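Local structure of extracellular sialidase/neuraminidase, putative (Aspergillus fumigatus, 2XZI) at residues 40-44 against 104-108; 149-153 against 180-185; 277-283 against 337-343. The protein probably hydrolyses terminal sialic acids, acting chiefly on the deaminated sugar KDN as a secreted KDNase. All coordinates share one frame; numbering follows the deposited sequence.

Interaction 1 of 3, residues 40-44 against 104-108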
loop_
_atom_site.group_PDB
_atom_site.type_symbol
_atom_site.label_atom_id
_atom_site.label_comp_id
_atom_site.label_asym_id
_atom_site.label_seq_id
_atom_site.Cartn_x
_atom_site.Cartn_y
_atom_site.Cartn_z
ATOM N N ILE A 40 -2.185 -2.639 6.573
ATOM C CA ILE A 40 -2.505 -1.947 5.320
ATOM C C ILE A 40 -1.619 -0.713 5.077
ATOM O O ILE A 40 -2.106 0.419 5.055
ATOM C CB ILE A 40 -4.028 -1.596 5.202
ATOM C CG1 ILE A 40 -4.949 -2.672 5.823
ATOM C CG2 ILE A 40 -4.400 -1.367 3.750
ATOM C CD1 ILE A 40 -4.806 -4.061 5.262
ATOM N N PRO A 41 -0.305 -0.936 4.900
ATOM C CA PRO A 41 0.673 0.147 4.715
ATOM C C PRO A 41 0.607 0.854 3.359
ATOM O O PRO A 41 0.226 0.263 2.341
ATOM C CB PRO A 41 2.020 -0.574 4.832
ATOM C CG PRO A 41 1.709 -1.965 4.341
ATOM C CD PRO A 41 0.360 -2.252 4.953
ATOM N N ALA A 42 0.995 2.122 3.360
ATOM C CA ALA A 42 1.228 2.853 2.121
ATOM C C ALA A 42 2.358 3.821 2.395
ATOM O O ALA A 42 2.370 4.442 3.456
ATOM C CB ALA A 42 -0.005 3.613 1.731
ATOM N N VAL A 43 3.268 4.003 1.454
ATOM C CA VAL A 43 4.410 4.910 1.647
ATOM C C VAL A 43 4.733 5.672 0.369
ATOM O O VAL A 43 4.687 5.106 -0.740
ATOM C CB VAL A 43 5.662 4.155 2.191
ATOM C CG1 VAL A 43 6.232 3.167 1.151
ATOM C CG2 VAL A 43 6.730 5.130 2.697
ATOM N N VAL A 44 5.016 6.964 0.541
ATOM C CA VAL A 44 5.487 7.786 -0.565
ATOM C C VAL A 44 6.597 8.715 -0.126
ATOM O O VAL A 44 6.668 9.117 1.015
ATOM C CB VAL A 44 4.354 8.631 -1.220
ATOM C CG1 VAL A 44 3.341 7.717 -1.949
ATOM C CG2 VAL A 44 3.681 9.552 -0.199
ATOM N N ASN A 104 -7.678 1.545 3.506
ATOM C CA ASN A 104 -7.150 1.408 2.140
ATOM C C ASN A 104 -6.320 2.623 1.687
ATOM O O ASN A 104 -6.556 3.179 0.617
ATOM C CB ASN A 104 -8.293 1.158 1.139
ATOM C CG ASN A 104 -8.809 -0.255 1.190
ATOM O OD1 ASN A 104 -9.456 -0.660 2.169
ATOM N ND2 ASN A 104 -8.511 -1.031 0.160
ATOM N N PRO A 105 -5.351 3.068 2.501
ATOM C CA PRO A 105 -4.619 4.253 2.043
ATOM C C PRO A 105 -3.960 4.048 0.679
ATOM O O PRO A 105 -3.242 3.065 0.469
ATOM C CB PRO A 105 -3.548 4.444 3.135
ATOM C CG PRO A 105 -3.385 3.082 3.716
ATOM C CD PRO A 105 -4.754 2.508 3.727
ATOM N N THR A 106 -4.227 4.974 -0.246
ATOM C CA THR A 106 -3.655 4.924 -1.596
ATOM C C THR A 106 -3.197 6.336 -1.993
ATOM O O THR A 106 -3.930 7.082 -2.646
ATOM C CB THR A 106 -4.653 4.331 -2.612
ATOM O OG1 THR A 106 -5.209 3.132 -2.070
ATOM C CG2 THR A 106 -3.968 3.992 -3.930
ATOM N N PRO A 107 -1.972 6.696 -1.592
ATOM C CA PRO A 107 -1.422 8.035 -1.836
ATOM C C PRO A 107 -0.777 8.171 -3.204
ATOM O O PRO A 107 -0.290 7.185 -3.770
ATOM C CB PRO A 107 -0.378 8.184 -0.723
ATOM C CG PRO A 107 0.113 6.774 -0.513
ATOM C CD PRO A 107 -1.134 5.928 -0.646
ATOM N N VAL A 108 -0.741 9.398 -3.732
ATOM C CA VAL A 108 0.067 9.735 -4.889
ATOM C C VAL A 108 0.555 11.178 -4.734
ATOM O O VAL A 108 -0.226 12.063 -4.396
ATOM C CB VAL A 108 -0.699 9.514 -6.231
ATOM C CG1 VAL A 108 -1.996 10.334 -6.293
ATOM C CG2 VAL A 108 0.225 9.752 -7.451
#
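Asn104, whose CA touches Ile40 CG2, accepts a hydrogen bond at its carbonyl O from Thr106 OG1 at 3.0 Å. The hydroxyl sits above the carbonyl plane, and the bond stays within 104-108. No hydrogen bond passes between the two segments. Strands 40-44 and 104-108 run nearly parallel, 9° apart, with their axes 6.7 Å from each other at closest approach. Two proline rings do most of the touching. Pro105 CG comes to 3.2 Å from Ile40 O, a buried carbonyl oxygen with no polar partner in the model. Ile40 CG2 is anti to the backbone N, and this directs it at Pro105 CD, 3.9 Å away. The CG1 branch leads away from 104-108. Ala42 CB touches both prolines, at 3.5 Å from Pro107 CD and 3.9 Å from Pro105 CB. Val44 lays CG1 on Pro107 CG at 3.7 Å. Leu117 of the neighbouring strand packs on both prolines. Each backbone finds its bonds elsewhere: Ala42 pairs with Phe54, and Thr106 with Phe118. These are the first strands of two successive four-stranded sheets, meeting side chain to side chain near the centre of the chain, as innermost strands of adjacent blades do in a sialidase beta-propeller.

Interaction 2 of 3, residues 149-153 against 180-185. With KDM (deamino-alpha-neuraminic acid), chain C.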
loop_
_atom_site.group_PDB
_atom_site.type_symbol
_atom_site.label_atom_id
_atom_site.label_comp_id
_atom_site.label_asym_id
_atom_site.label_seq_id
_atom_site.Cartn_x
_atom_site.Cartn_y
_atom_site.Cartn_z
ATOM N N GLY A 149 -24.848 1.644 3.760
ATOM C CA GLY A 149 -24.224 0.331 3.887
ATOM C C GLY A 149 -23.150 -0.031 2.876
ATOM O O GLY A 149 -22.588 -1.118 2.941
ATOM N N ARG A 150 -22.859 0.869 1.931
ATOM C CA ARG A 150 -21.885 0.576 0.864
ATOM C C ARG A 150 -20.521 1.087 1.250
ATOM O O ARG A 150 -20.385 1.888 2.177
ATOM C CB ARG A 150 -22.291 1.187 -0.483
ATOM C CG ARG A 150 -22.265 2.716 -0.541
ATOM C CD ARG A 150 -22.805 3.263 -1.863
ATOM N NE ARG A 150 -21.978 2.853 -3.003
ATOM C CZ ARG A 150 -21.996 3.398 -4.218
ATOM N NH1 ARG A 150 -22.797 4.417 -4.504
ATOM N NH2 ARG A 150 -21.179 2.944 -5.151
ATOM N N ARG A 151 -19.509 0.600 0.541
ATOM C CA ARG A 151 -18.170 1.157 0.676
ATOM C C ARG A 151 -18.078 2.472 -0.100
ATOM O O ARG A 151 -18.452 2.544 -1.284
ATOM C CB ARG A 151 -17.132 0.140 0.219
ATOM C CG ARG A 151 -17.017 -1.037 1.173
ATOM C CD ARG A 151 -15.919 -0.809 2.199
ATOM N NE ARG A 151 -14.613 -1.034 1.581
ATOM C CZ ARG A 151 -13.449 -0.947 2.214
ATOM N NH1 ARG A 151 -13.405 -0.574 3.491
ATOM N NH2 ARG A 151 -12.337 -1.214 1.547
ATOM N N HIS A 152 -17.593 3.509 0.576
ATOM C CA HIS A 152 -17.403 4.844 -0.024
ATOM C C HIS A 152 -15.955 5.050 -0.404
ATOM O O HIS A 152 -15.085 4.346 0.089
ATOM C CB HIS A 152 -17.834 5.946 0.952
ATOM C CG HIS A 152 -19.310 5.997 1.186
ATOM N ND1 HIS A 152 -20.042 7.155 1.027
ATOM C CD2 HIS A 152 -20.191 5.041 1.569
ATOM C CE1 HIS A 152 -21.314 6.906 1.282
ATOM N NE2 HIS A 152 -21.430 5.637 1.626
ATOM N N LEU A 153 -15.729 6.005 -1.298
ATOM C CA LEU A 153 -14.412 6.409 -1.742
ATOM C C LEU A 153 -14.245 7.868 -1.386
ATOM O O LEU A 153 -15.038 8.721 -1.810
ATOM C CB LEU A 153 -14.274 6.216 -3.261
ATOM C CG LEU A 153 -12.926 6.662 -3.845
ATOM C CD1 LEU A 153 -11.887 5.607 -3.529
ATOM C CD2 LEU A 153 -13.019 6.841 -5.317
ATOM N N TRP A 180 -22.899 -0.371 -6.654
ATOM C CA TRP A 180 -21.856 -1.130 -5.972
ATOM C C TRP A 180 -22.084 -1.204 -4.463
ATOM O O TRP A 180 -22.667 -0.297 -3.859
ATOM C CB TRP A 180 -20.473 -0.540 -6.286
ATOM C CG TRP A 180 -19.888 -0.986 -7.622
ATOM C CD1 TRP A 180 -20.573 -1.332 -8.771
ATOM C CD2 TRP A 180 -18.507 -1.127 -7.934
ATOM N NE1 TRP A 180 -19.692 -1.681 -9.770
ATOM C CE2 TRP A 180 -18.413 -1.576 -9.274
ATOM C CE3 TRP A 180 -17.321 -0.943 -7.198
ATOM C CZ2 TRP A 180 -17.186 -1.815 -9.897
ATOM C CZ3 TRP A 180 -16.104 -1.186 -7.824
ATOM C CH2 TRP A 180 -16.040 -1.605 -9.158
ATOM N N ALA A 181 -21.620 -2.299 -3.877
ATOM C CA ALA A 181 -21.655 -2.499 -2.435
ATOM C C ALA A 181 -20.213 -2.476 -1.940
ATOM O O ALA A 181 -19.708 -1.411 -1.585
ATOM C CB ALA A 181 -22.357 -3.813 -2.092
ATOM N N TRP A 182 -19.520 -3.611 -1.990
ATOM C CA TRP A 182 -18.094 -3.604 -1.668
ATOM C C TRP A 182 -17.335 -2.745 -2.673
ATOM O O TRP A 182 -17.728 -2.625 -3.847
ATOM C CB TRP A 182 -17.502 -5.019 -1.609
ATOM C CG TRP A 182 -16.085 -5.017 -1.105
ATOM C CD1 TRP A 182 -14.951 -5.233 -1.843
ATOM C CD2 TRP A 182 -15.652 -4.789 0.246
ATOM N NE1 TRP A 182 -13.834 -5.147 -1.031
ATOM C CE2 TRP A 182 -14.238 -4.856 0.247
ATOM C CE3 TRP A 182 -16.321 -4.515 1.452
ATOM C CZ2 TRP A 182 -13.483 -4.694 1.417
ATOM C CZ3 TRP A 182 -15.561 -4.337 2.616
ATOM C CH2 TRP A 182 -14.165 -4.429 2.581
ATOM N N ASP A 183 -16.262 -2.118 -2.192
ATOM C CA ASP A 183 -15.326 -1.383 -3.036
ATOM C C ASP A 183 -13.985 -1.357 -2.329
ATOM O O ASP A 183 -13.900 -1.649 -1.126
ATOM C CB ASP A 183 -15.788 0.064 -3.314
ATOM C CG ASP A 183 -14.926 0.771 -4.356
ATOM O OD1 ASP A 183 -14.347 0.065 -5.225
ATOM O OD2 ASP A 183 -14.825 2.025 -4.284
ATOM N N ALA A 184 -12.944 -1.013 -3.078
ATOM C CA ALA A 184 -11.599 -0.824 -2.528
ATOM C C ALA A 184 -10.833 0.086 -3.447
ATOM O O ALA A 184 -10.993 0.026 -4.668
ATOM C CB ALA A 184 -10.867 -2.157 -2.385
ATOM N N VAL A 185 -9.994 0.936 -2.866
ATOM C CA VAL A 185 -8.951 1.646 -3.623
ATOM C C VAL A 185 -7.595 1.108 -3.163
ATOM O O VAL A 185 -7.416 0.795 -1.970
ATOM C CB VAL A 185 -9.055 3.189 -3.480
ATOM C CG1 VAL A 185 -8.930 3.636 -2.009
ATOM C CG2 VAL A 185 -8.064 3.902 -4.408
HETATM C C2 KDM C . -7.942 -8.473 3.807
HETATM C C1 KDM C . -6.779 -9.457 3.802
HETATM C C3 KDM C . -7.510 -7.127 4.418
HETATM C C4 KDM C . -8.327 -5.915 3.882
HETATM C C5 KDM C . -9.625 -6.287 3.154
HETATM C C6 KDM C . -9.299 -7.275 2.007
HETATM C C7 KDM C . -10.551 -7.895 1.366
HETATM C C8 KDM C . -10.169 -8.718 0.122
HETATM C C9 KDM C . -11.393 -9.376 -0.490
HETATM O O5 KDM C . -10.311 -5.104 2.671
HETATM O O1A KDM C . -5.842 -9.278 4.615
HETATM O O1B KDM C . -6.871 -10.396 2.977
HETATM O O4 KDM C . -8.649 -5.080 4.994
HETATM O O6 KDM C . -8.429 -8.377 2.433
HETATM O O7 KDM C . -11.192 -8.740 2.324
HETATM O O8 KDM C . -9.581 -7.877 -0.881
HETATM O O9 KDM C . -12.245 -8.329 -0.984
HETATM O O2 KDM C . -8.940 -9.093 4.628
HETATM O O HOH W 1 -19.693 1.031 -3.173
HETATM O O HOH W 2 -16.642 3.581 -3.131
HETATM O O HOH W 3 -13.694 2.518 -1.636
#
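Trp182 forms part of the wall of the sugar pocket, and Arg151 backs its ring. The guanidinium of Arg151 lies flat on the six-membered ring, with planes 5° apart and centres 4.0 Å apart. Charge and ring face make this a cation-pi contact, and Arg151 CD adds a CH-pi contact over the same ring. The arginine chain bends at chi2 (-93°) and chi3 (-77°), which folds it alongside the indole. Its rotation is fixed by Asp183 O, gripped at the guanidinium edge by NE at 2.9 Å and NH2 at 3.1 Å. NH2 also reaches Asn104 and NH1 reaches Asn122. The backbone joins in: Arg151 N donates to Ala181 O at 2.9 Å. A water accepts a hydrogen bond from Arg150 NE and donates to Arg151 O and Ala181 O. Asp183 OD1 makes a salt bridge to Arg205, while OD2 meets two waters that lie against Arg151 O and His152 O. Farther along, Leu153 CD1 packs on Val185 CB at 3.7 Å. The bound deamino-alpha-neuraminic acid meets the edge of the indole, with its O5 3.4 Å from Trp182 CZ2. An arginine-backed tryptophan carried on a loop thus lines one part of this sialidase's ligand pocket.

Interaction 3 of 3, residues 277-283 against 337-343. With KDM (deamino-alpha-neuraminic acid), chain C.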
loop_
_atom_site.group_PDB
_atom_site.type_symbol
_atom_site.label_atom_id
_atom_site.label_comp_id
_atom_site.label_asym_id
_atom_site.label_seq_id
_atom_site.Cartn_x
_atom_site.Cartn_y
_atom_site.Cartn_z
ATOM N N GLN A 277 -2.350 -8.707 -1.008
ATOM C CA GLN A 277 -1.888 -7.508 -1.690
ATOM C C GLN A 277 -0.373 -7.576 -1.972
ATOM O O GLN A 277 0.368 -8.266 -1.280
ATOM C CB GLN A 277 -2.303 -6.301 -0.841
ATOM C CG GLN A 277 -1.878 -4.920 -1.342
ATOM C CD GLN A 277 -0.534 -4.450 -0.801
ATOM O OE1 GLN A 277 0.279 -5.243 -0.325
ATOM N NE2 GLN A 277 -0.299 -3.140 -0.853
ATOM N N GLY A 278 0.066 -6.882 -3.016
ATOM C CA GLY A 278 1.484 -6.713 -3.320
ATOM C C GLY A 278 1.742 -5.250 -3.627
ATOM O O GLY A 278 0.825 -4.412 -3.518
ATOM N N SER A 279 2.986 -4.942 -4.011
ATOM C CA SER A 279 3.373 -3.586 -4.373
ATOM C C SER A 279 4.335 -3.624 -5.561
ATOM O O SER A 279 5.046 -4.618 -5.768
ATOM C CB SER A 279 3.941 -2.818 -3.158
ATOM O OG SER A 279 5.056 -3.498 -2.569
ATOM N N VAL A 280 4.351 -2.534 -6.325
ATOM C CA VAL A 280 5.171 -2.434 -7.525
ATOM C C VAL A 280 5.690 -0.986 -7.612
ATOM O O VAL A 280 5.035 -0.072 -7.116
ATOM C CB VAL A 280 4.352 -2.816 -8.795
ATOM C CG1 VAL A 280 3.268 -1.750 -9.119
ATOM C CG2 VAL A 280 5.280 -3.070 -9.992
ATOM N N LEU A 281 6.861 -0.796 -8.226
ATOM C CA LEU A 281 7.534 0.500 -8.208
ATOM C C LEU A 281 8.372 0.697 -9.463
ATOM O O LEU A 281 9.177 -0.159 -9.807
ATOM C CB LEU A 281 8.434 0.605 -6.973
ATOM C CG LEU A 281 9.208 1.911 -6.803
ATOM C CD1 LEU A 281 8.227 3.046 -6.468
ATOM C CD2 LEU A 281 10.256 1.810 -5.698
ATOM N N ARG A 282 8.179 1.828 -10.133
ATOM C CA ARG A 282 9.079 2.236 -11.202
ATOM C C ARG A 282 10.330 2.824 -10.559
ATOM O O ARG A 282 10.271 3.833 -9.838
ATOM C CB ARG A 282 8.377 3.279 -12.059
ATOM C CG ARG A 282 9.203 3.867 -13.190
ATOM C CD ARG A 282 8.314 4.847 -13.939
ATOM N NE ARG A 282 9.009 5.560 -15.008
ATOM C CZ ARG A 282 8.906 5.276 -16.305
ATOM N NH1 ARG A 282 8.138 4.270 -16.734
ATOM N NH2 ARG A 282 9.588 6.008 -17.177
ATOM N N TYR A 283 11.463 2.195 -10.806
ATOM C CA TYR A 283 12.698 2.642 -10.175
ATOM C C TYR A 283 13.469 3.687 -10.997
ATOM O O TYR A 283 13.912 4.706 -10.447
ATOM C CB TYR A 283 13.599 1.452 -9.808
ATOM C CG TYR A 283 14.715 1.873 -8.889
ATOM C CD1 TYR A 283 14.517 1.930 -7.507
ATOM C CD2 TYR A 283 15.951 2.271 -9.404
ATOM C CE1 TYR A 283 15.542 2.348 -6.659
ATOM C CE2 TYR A 283 16.975 2.698 -8.565
ATOM C CZ TYR A 283 16.763 2.723 -7.196
ATOM O OH TYR A 283 17.774 3.137 -6.364
ATOM N N GLY A 337 2.931 -10.095 4.629
ATOM C CA GLY A 337 1.575 -9.647 4.347
ATOM C C GLY A 337 1.623 -8.531 3.322
ATOM O O GLY A 337 2.448 -8.560 2.385
ATOM N N TYR A 338 0.753 -7.536 3.517
ATOM C CA TYR A 338 0.689 -6.364 2.619
ATOM C C TYR A 338 1.977 -5.550 2.686
ATOM O O TYR A 338 2.686 -5.557 3.701
ATOM C CB TYR A 338 -0.465 -5.437 3.013
ATOM C CG TYR A 338 -1.869 -5.907 2.690
ATOM C CD1 TYR A 338 -2.269 -7.244 2.849
ATOM C CD2 TYR A 338 -2.825 -4.977 2.273
ATOM C CE1 TYR A 338 -3.601 -7.632 2.565
ATOM C CE2 TYR A 338 -4.113 -5.355 1.981
ATOM C CZ TYR A 338 -4.497 -6.679 2.123
ATOM O OH TYR A 338 -5.805 -7.044 1.853
ATOM N N SER A 339 2.283 -4.831 1.607
ATOM C CA SER A 339 3.513 -4.064 1.529
ATOM C C SER A 339 3.337 -2.823 0.671
ATOM O O SER A 339 2.371 -2.706 -0.086
ATOM C CB SER A 339 4.634 -4.938 0.955
ATOM O OG SER A 339 4.341 -5.263 -0.400
ATOM N N SER A 340 4.293 -1.899 0.793
ATOM C CA SER A 340 4.324 -0.677 -0.006
ATOM C C SER A 340 5.767 -0.259 -0.200
ATOM O O SER A 340 6.567 -0.371 0.731
ATOM C CB SER A 340 3.533 0.439 0.682
ATOM O OG SER A 340 3.403 1.579 -0.152
ATOM N N MET A 341 6.101 0.199 -1.405
ATOM C CA MET A 341 7.455 0.671 -1.685
ATOM C C MET A 341 7.508 2.077 -2.259
ATOM O O MET A 341 6.625 2.497 -3.020
ATOM C CB MET A 341 8.168 -0.250 -2.696
ATOM C CG MET A 341 8.372 -1.676 -2.224
ATOM S SD MET A 341 9.238 -2.636 -3.477
ATOM C CE MET A 341 7.967 -2.809 -4.749
ATOM N N THR A 342 8.590 2.763 -1.925
ATOM C CA THR A 342 8.945 4.053 -2.519
ATOM C C THR A 342 10.453 4.098 -2.783
ATOM O O THR A 342 11.227 3.331 -2.208
ATOM C CB THR A 342 8.517 5.237 -1.628
ATOM O OG1 THR A 342 8.673 6.462 -2.363
ATOM C CG2 THR A 342 9.366 5.296 -0.375
ATOM N N LYS A 343 10.870 4.992 -3.676
ATOM C CA LYS A 343 12.271 5.354 -3.739
ATOM C C LYS A 343 12.545 6.409 -2.689
ATOM O O LYS A 343 11.726 7.305 -2.495
ATOM C CB LYS A 343 12.610 5.925 -5.110
ATOM C CG LYS A 343 12.464 4.942 -6.237
ATOM C CD LYS A 343 13.015 5.501 -7.532
ATOM C CE LYS A 343 12.064 6.501 -8.156
ATOM N NZ LYS A 343 12.469 6.818 -9.550
HETATM C C2 KDM C . -7.942 -8.473 3.807
HETATM C C1 KDM C . -6.779 -9.457 3.802
HETATM C C3 KDM C . -7.510 -7.127 4.418
HETATM C C4 KDM C . -8.327 -5.915 3.882
HETATM C C5 KDM C . -9.625 -6.287 3.154
HETATM C C6 KDM C . -9.299 -7.275 2.007
HETATM C C7 KDM C . -10.551 -7.895 1.366
HETATM C C8 KDM C . -10.169 -8.718 0.122
HETATM C C9 KDM C . -11.393 -9.376 -0.490
HETATM O O5 KDM C . -10.311 -5.104 2.671
HETATM O O1A KDM C . -5.842 -9.278 4.615
HETATM O O1B KDM C . -6.871 -10.396 2.977
HETATM O O4 KDM C . -8.649 -5.080 4.994
HETATM O O6 KDM C . -8.429 -8.377 2.433
HETATM O O7 KDM C . -11.192 -8.740 2.324
HETATM O O8 KDM C . -9.581 -7.877 -0.881
HETATM O O9 KDM C . -12.245 -8.329 -0.984
HETATM O O2 KDM C . -8.940 -9.093 4.628
HETATM O O HOH W 4 2.873 -7.666 -0.183
HETATM O O HOH W 5 5.241 0.297 -4.281
#
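Gln277 uses its side-chain amide like a piece of backbone against Ser339. OE1 accepts from Ser339 N at 2.8 Å, and NE2 donates to Ser339 O at 2.8 Å, in that carbonyl's plane. The bend at chi2 (-91°) turns the amide to face both groups. NE2 also donates to Pro187 O. Two residues on, Ser279 OG donates to Ser339 OG at 2.9 Å. A water links Gln277 O, Gly337 O and Ser339 OG, donating to the two carbonyls. Tyr338 OH is hydrogen-bonded to Glu229 and lies 3.0 Å from O6 of the bound sugar. That pairing resembles the tyrosine and glutamate of sialidase active sites, where the phenol is the nucleophile. At the far end Lys343 NZ donates to Tyr283 O at 2.7 Å from above the carbonyl plane, while Lys343 CD lies over one face of the Tyr283 ring. Strands 279-283 and 338-343, edge strands of two sheets, run 10° from parallel. Between the ends the packing is mostly apolar: Leu281 CB meets Met341 CE at 4.1 Å, and Leu281 CD2 rests on the backbone at Thr342. Met341 CE also lies 3.6 Å from Ser279 O. Gln277 CB sits over the centre of the Tyr338 ring, 3.4 Å from its centroid, a CH-pi contact. The chemistry is consistent with Gln277 helping to position Tyr338: its amide ties down the next residue while its CB covers one ring face.

The contacts follow one another along the chain, each closing before the next opens. All lie in one beta-propeller of six antiparallel sheets. Interactions 1 and 3 each pair near-parallel edge strands of different blades, round the middle of the propeller. Their centres are about 10 Å apart, and Ser340 OG bonds to Val43 N between them. Interaction 2 lies farther out, about 17 Å from interaction 1 and 23 Å from interaction 3, centre to centre. Strands 101-109 and 152-158 share a sheet, and Asn104 of interaction 1 bonds to Arg151 and to Val185 O of interaction 2. Ile40, Trp182 and Tyr338 bring all three contacts to one sugar pocket.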